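Local coordinates for uncharacterized protein, DUF633, LMOf2365_1472 (Listeria monocytogenes str. 4b F2365, PDB 3GNL), which is of unknown function but is probably a tRNA (adenine(22)-N(1))-methyltransferase that methylates N1 of an adenine in tRNA, at residues A[9-14]-A[154-159]. Sequence-based numbering, arbitrary orientation.
Sequences SKRLEK and KVYEIM
Arg11 lays its CD methylene over the middle of one face of the Tyr156 ring, 3.7 Å from the centroid and 10° off the ring normal, a well-centred CH-pi contact. The arginine chain runs out extended from the helix, CG anti to the backbone N (chi1 179°), and bends only at chi3, which lifts the guanidinium off the ring, tilted and farther above the same face. The two planes stand 47° apart, and as Arg11 CZ is 5.8 Å from the Tyr156 ring centroid any cation-pi attraction is weak. Arg11 NH1 instead hydrogen-bonds Gln124 OE1 on the adjoining strand 120-125, and Leu12 CG lies over one guanidinium face, toward its rim.

One turn further along the helix, the end of Ile158 meets the base of Lys14: CD1 of Ile158 lies 3.5 Å from Lys14 CG and also touches Lys14 CB, and it comes within 4.0 Å of the Arg11 carbonyl O. Beyond CG the lysine chain bends at chi2, and the ammonium group points off from the strand. No hydrogen bond joins the two segments.

Behind this layer, the start of the helix is fixed by Ser9, the N-cap, whose OG accepts from Leu12 N at 3.0 Å, and by Glu151, whose carboxylate takes the backbone N-H groups of Lys10 and Arg11. Tyr156 and Ile158, alternate residues on one side of strand 154-163, face helix 10-16, whereas Met159 touches helix 129-139. The helix thus covers one face of this antiparallel strand, inserted between 120-125 and 141-151; the resulting 3-2-1-4-5-7-6 sheet is the Rossmann-like class I methyltransferase topology.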
loop_
_atom_site.group_PDB
_atom_site.type_symbol
_atom_site.label_atom_id
_atom_site.label_comp_id
_atom_site.label_asym_id
_atom_site.label_seq_id
_atom_site.Cartn_x
_atom_site.Cartn_y
_atom_site.Cartn_z
ATOM N N SER A 9 -1.626 1.178 -15.759
ATOM C CA SER A 9 -0.212 1.167 -15.418
ATOM C C SER A 9 0.172 -0.199 -14.815
ATOM O O SER A 9 -0.702 -0.919 -14.307
ATOM C CB SER A 9 0.127 2.273 -14.398
ATOM O OG SER A 9 -0.485 2.008 -13.147
ATOM N N LYS A 10 1.461 -0.536 -14.851
ATOM C CA LYS A 10 1.916 -1.803 -14.267
ATOM C C LYS A 10 1.602 -1.830 -12.779
ATOM O O LYS A 10 1.277 -2.870 -12.213
ATOM C CB LYS A 10 3.411 -2.029 -14.511
ATOM C CG LYS A 10 3.732 -2.219 -15.963
ATOM C CD LYS A 10 3.452 -3.665 -16.388
ATOM C CE LYS A 10 4.132 -3.979 -17.731
ATOM N NZ LYS A 10 3.259 -3.504 -18.840
ATOM N N ARG A 11 1.718 -0.675 -12.141
ATOM C CA ARG A 11 1.391 -0.544 -10.712
ATOM C C ARG A 11 -0.078 -0.897 -10.459
ATOM O O ARG A 11 -0.403 -1.709 -9.557
ATOM C CB ARG A 11 1.713 0.886 -10.236
ATOM C CG ARG A 11 1.393 1.165 -8.773
ATOM C CD ARG A 11 1.684 2.620 -8.451
ATOM N NE ARG A 11 0.794 3.494 -9.209
ATOM C CZ ARG A 11 -0.347 4.009 -8.748
ATOM N NH1 ARG A 11 -0.763 3.756 -7.512
ATOM N NH2 ARG A 11 -1.108 4.762 -9.546
ATOM N N LEU A 12 -0.977 -0.260 -11.202
ATOM C CA LEU A 12 -2.398 -0.525 -10.982
ATOM C C LEU A 12 -2.822 -1.885 -11.470
ATOM O O LEU A 12 -3.721 -2.463 -10.876
ATOM C CB LEU A 12 -3.286 0.591 -11.556
ATOM C CG LEU A 12 -3.180 1.909 -10.785
ATOM C CD1 LEU A 12 -3.968 2.962 -11.604
ATOM C CD2 LEU A 12 -3.673 1.817 -9.344
ATOM N N GLU A 13 -2.151 -2.417 -12.488
ATOM C CA GLU A 13 -2.415 -3.755 -12.976
ATOM C C GLU A 13 -2.055 -4.757 -11.870
ATOM O O GLU A 13 -2.822 -5.714 -11.600
ATOM C CB GLU A 13 -1.595 -4.029 -14.225
ATOM C CG GLU A 13 -1.815 -5.440 -14.808
ATOM C CD GLU A 13 -1.106 -5.629 -16.130
ATOM O OE1 GLU A 13 0.140 -5.544 -16.171
ATOM O OE2 GLU A 13 -1.795 -5.837 -17.147
ATOM N N LYS A 14 -0.944 -4.505 -11.186
ATOM C CA LYS A 14 -0.548 -5.420 -10.115
ATOM C C LYS A 14 -1.541 -5.370 -8.985
ATOM O O LYS A 14 -1.921 -6.395 -8.443
ATOM C CB LYS A 14 0.925 -5.197 -9.662
ATOM C CG LYS A 14 1.436 -6.288 -8.699
ATOM C CD LYS A 14 1.405 -7.659 -9.410
ATOM C CE LYS A 14 2.231 -8.684 -8.690
ATOM N NZ LYS A 14 2.111 -9.993 -9.419
ATOM N N LYS A 154 10.677 4.248 -10.320
ATOM C CA LYS A 154 10.258 4.358 -8.923
ATOM C C LYS A 154 9.916 2.953 -8.461
ATOM O O LYS A 154 9.357 2.178 -9.238
ATOM C CB LYS A 154 9.043 5.280 -8.778
ATOM C CG LYS A 154 9.404 6.746 -8.559
ATOM C CD LYS A 154 8.191 7.651 -8.799
ATOM C CE LYS A 154 7.832 7.712 -10.296
ATOM N NZ LYS A 154 6.493 8.330 -10.541
ATOM N N VAL A 155 10.265 2.621 -7.222
ATOM C CA VAL A 155 9.927 1.275 -6.687
ATOM C C VAL A 155 8.626 1.360 -5.873
ATOM O O VAL A 155 8.510 2.209 -5.002
ATOM C CB VAL A 155 11.091 0.661 -5.857
ATOM C CG1 VAL A 155 10.722 -0.733 -5.315
ATOM C CG2 VAL A 155 12.285 0.486 -6.737
ATOM N N TYR A 156 7.674 0.449 -6.125
ATOM C CA TYR A 156 6.403 0.447 -5.428
ATOM C C TYR A 156 6.200 -0.902 -4.769
ATOM O O TYR A 156 6.417 -1.953 -5.377
ATOM C CB TYR A 156 5.243 0.620 -6.414
ATOM C CG TYR A 156 5.267 1.917 -7.152
ATOM C CD1 TYR A 156 4.846 3.081 -6.522
ATOM C CD2 TYR A 156 5.740 1.978 -8.462
ATOM C CE1 TYR A 156 4.897 4.329 -7.184
ATOM C CE2 TYR A 156 5.798 3.227 -9.159
ATOM C CZ TYR A 156 5.361 4.375 -8.496
ATOM O OH TYR A 156 5.398 5.624 -9.137
ATOM N N GLU A 157 5.686 -0.866 -3.558
ATOM C CA GLU A 157 5.306 -2.074 -2.816
ATOM C C GLU A 157 3.790 -2.161 -2.716
ATOM O O GLU A 157 3.102 -1.131 -2.565
ATOM C CB GLU A 157 5.898 -2.046 -1.403
ATOM C CG GLU A 157 7.441 -2.161 -1.328
ATOM C CD GLU A 157 7.969 -1.525 -0.058
ATOM O OE1 GLU A 157 7.809 -0.279 0.144
ATOM O OE2 GLU A 157 8.547 -2.260 0.732
ATOM N N ILE A 158 3.297 -3.400 -2.796
ATOM C CA ILE A 158 1.838 -3.699 -2.676
ATOM C C ILE A 158 1.717 -4.783 -1.614
ATOM O O ILE A 158 2.559 -5.679 -1.520
ATOM C CB ILE A 158 1.273 -4.209 -4.018
ATOM C CG1 ILE A 158 1.438 -3.089 -5.071
ATOM C CG2 ILE A 158 -0.226 -4.639 -3.871
ATOM C CD1 ILE A 158 1.283 -3.577 -6.456
HETATM N N MSE A 159 0.707 -4.675 -0.769
HETATM C CA MSE A 159 0.481 -5.721 0.226
HETATM C C MSE A 159 -1.005 -6.074 0.239
HETATM O O MSE A 159 -1.865 -5.211 0.080
HETATM C CB MSE A 159 0.939 -5.281 1.622
HETATM C CG MSE A 159 0.175 -4.181 2.266
HETATM SE SE MSE A 159 0.980 -3.819 4.058
HETATM C CE MSE A 159 2.502 -2.803 3.400
#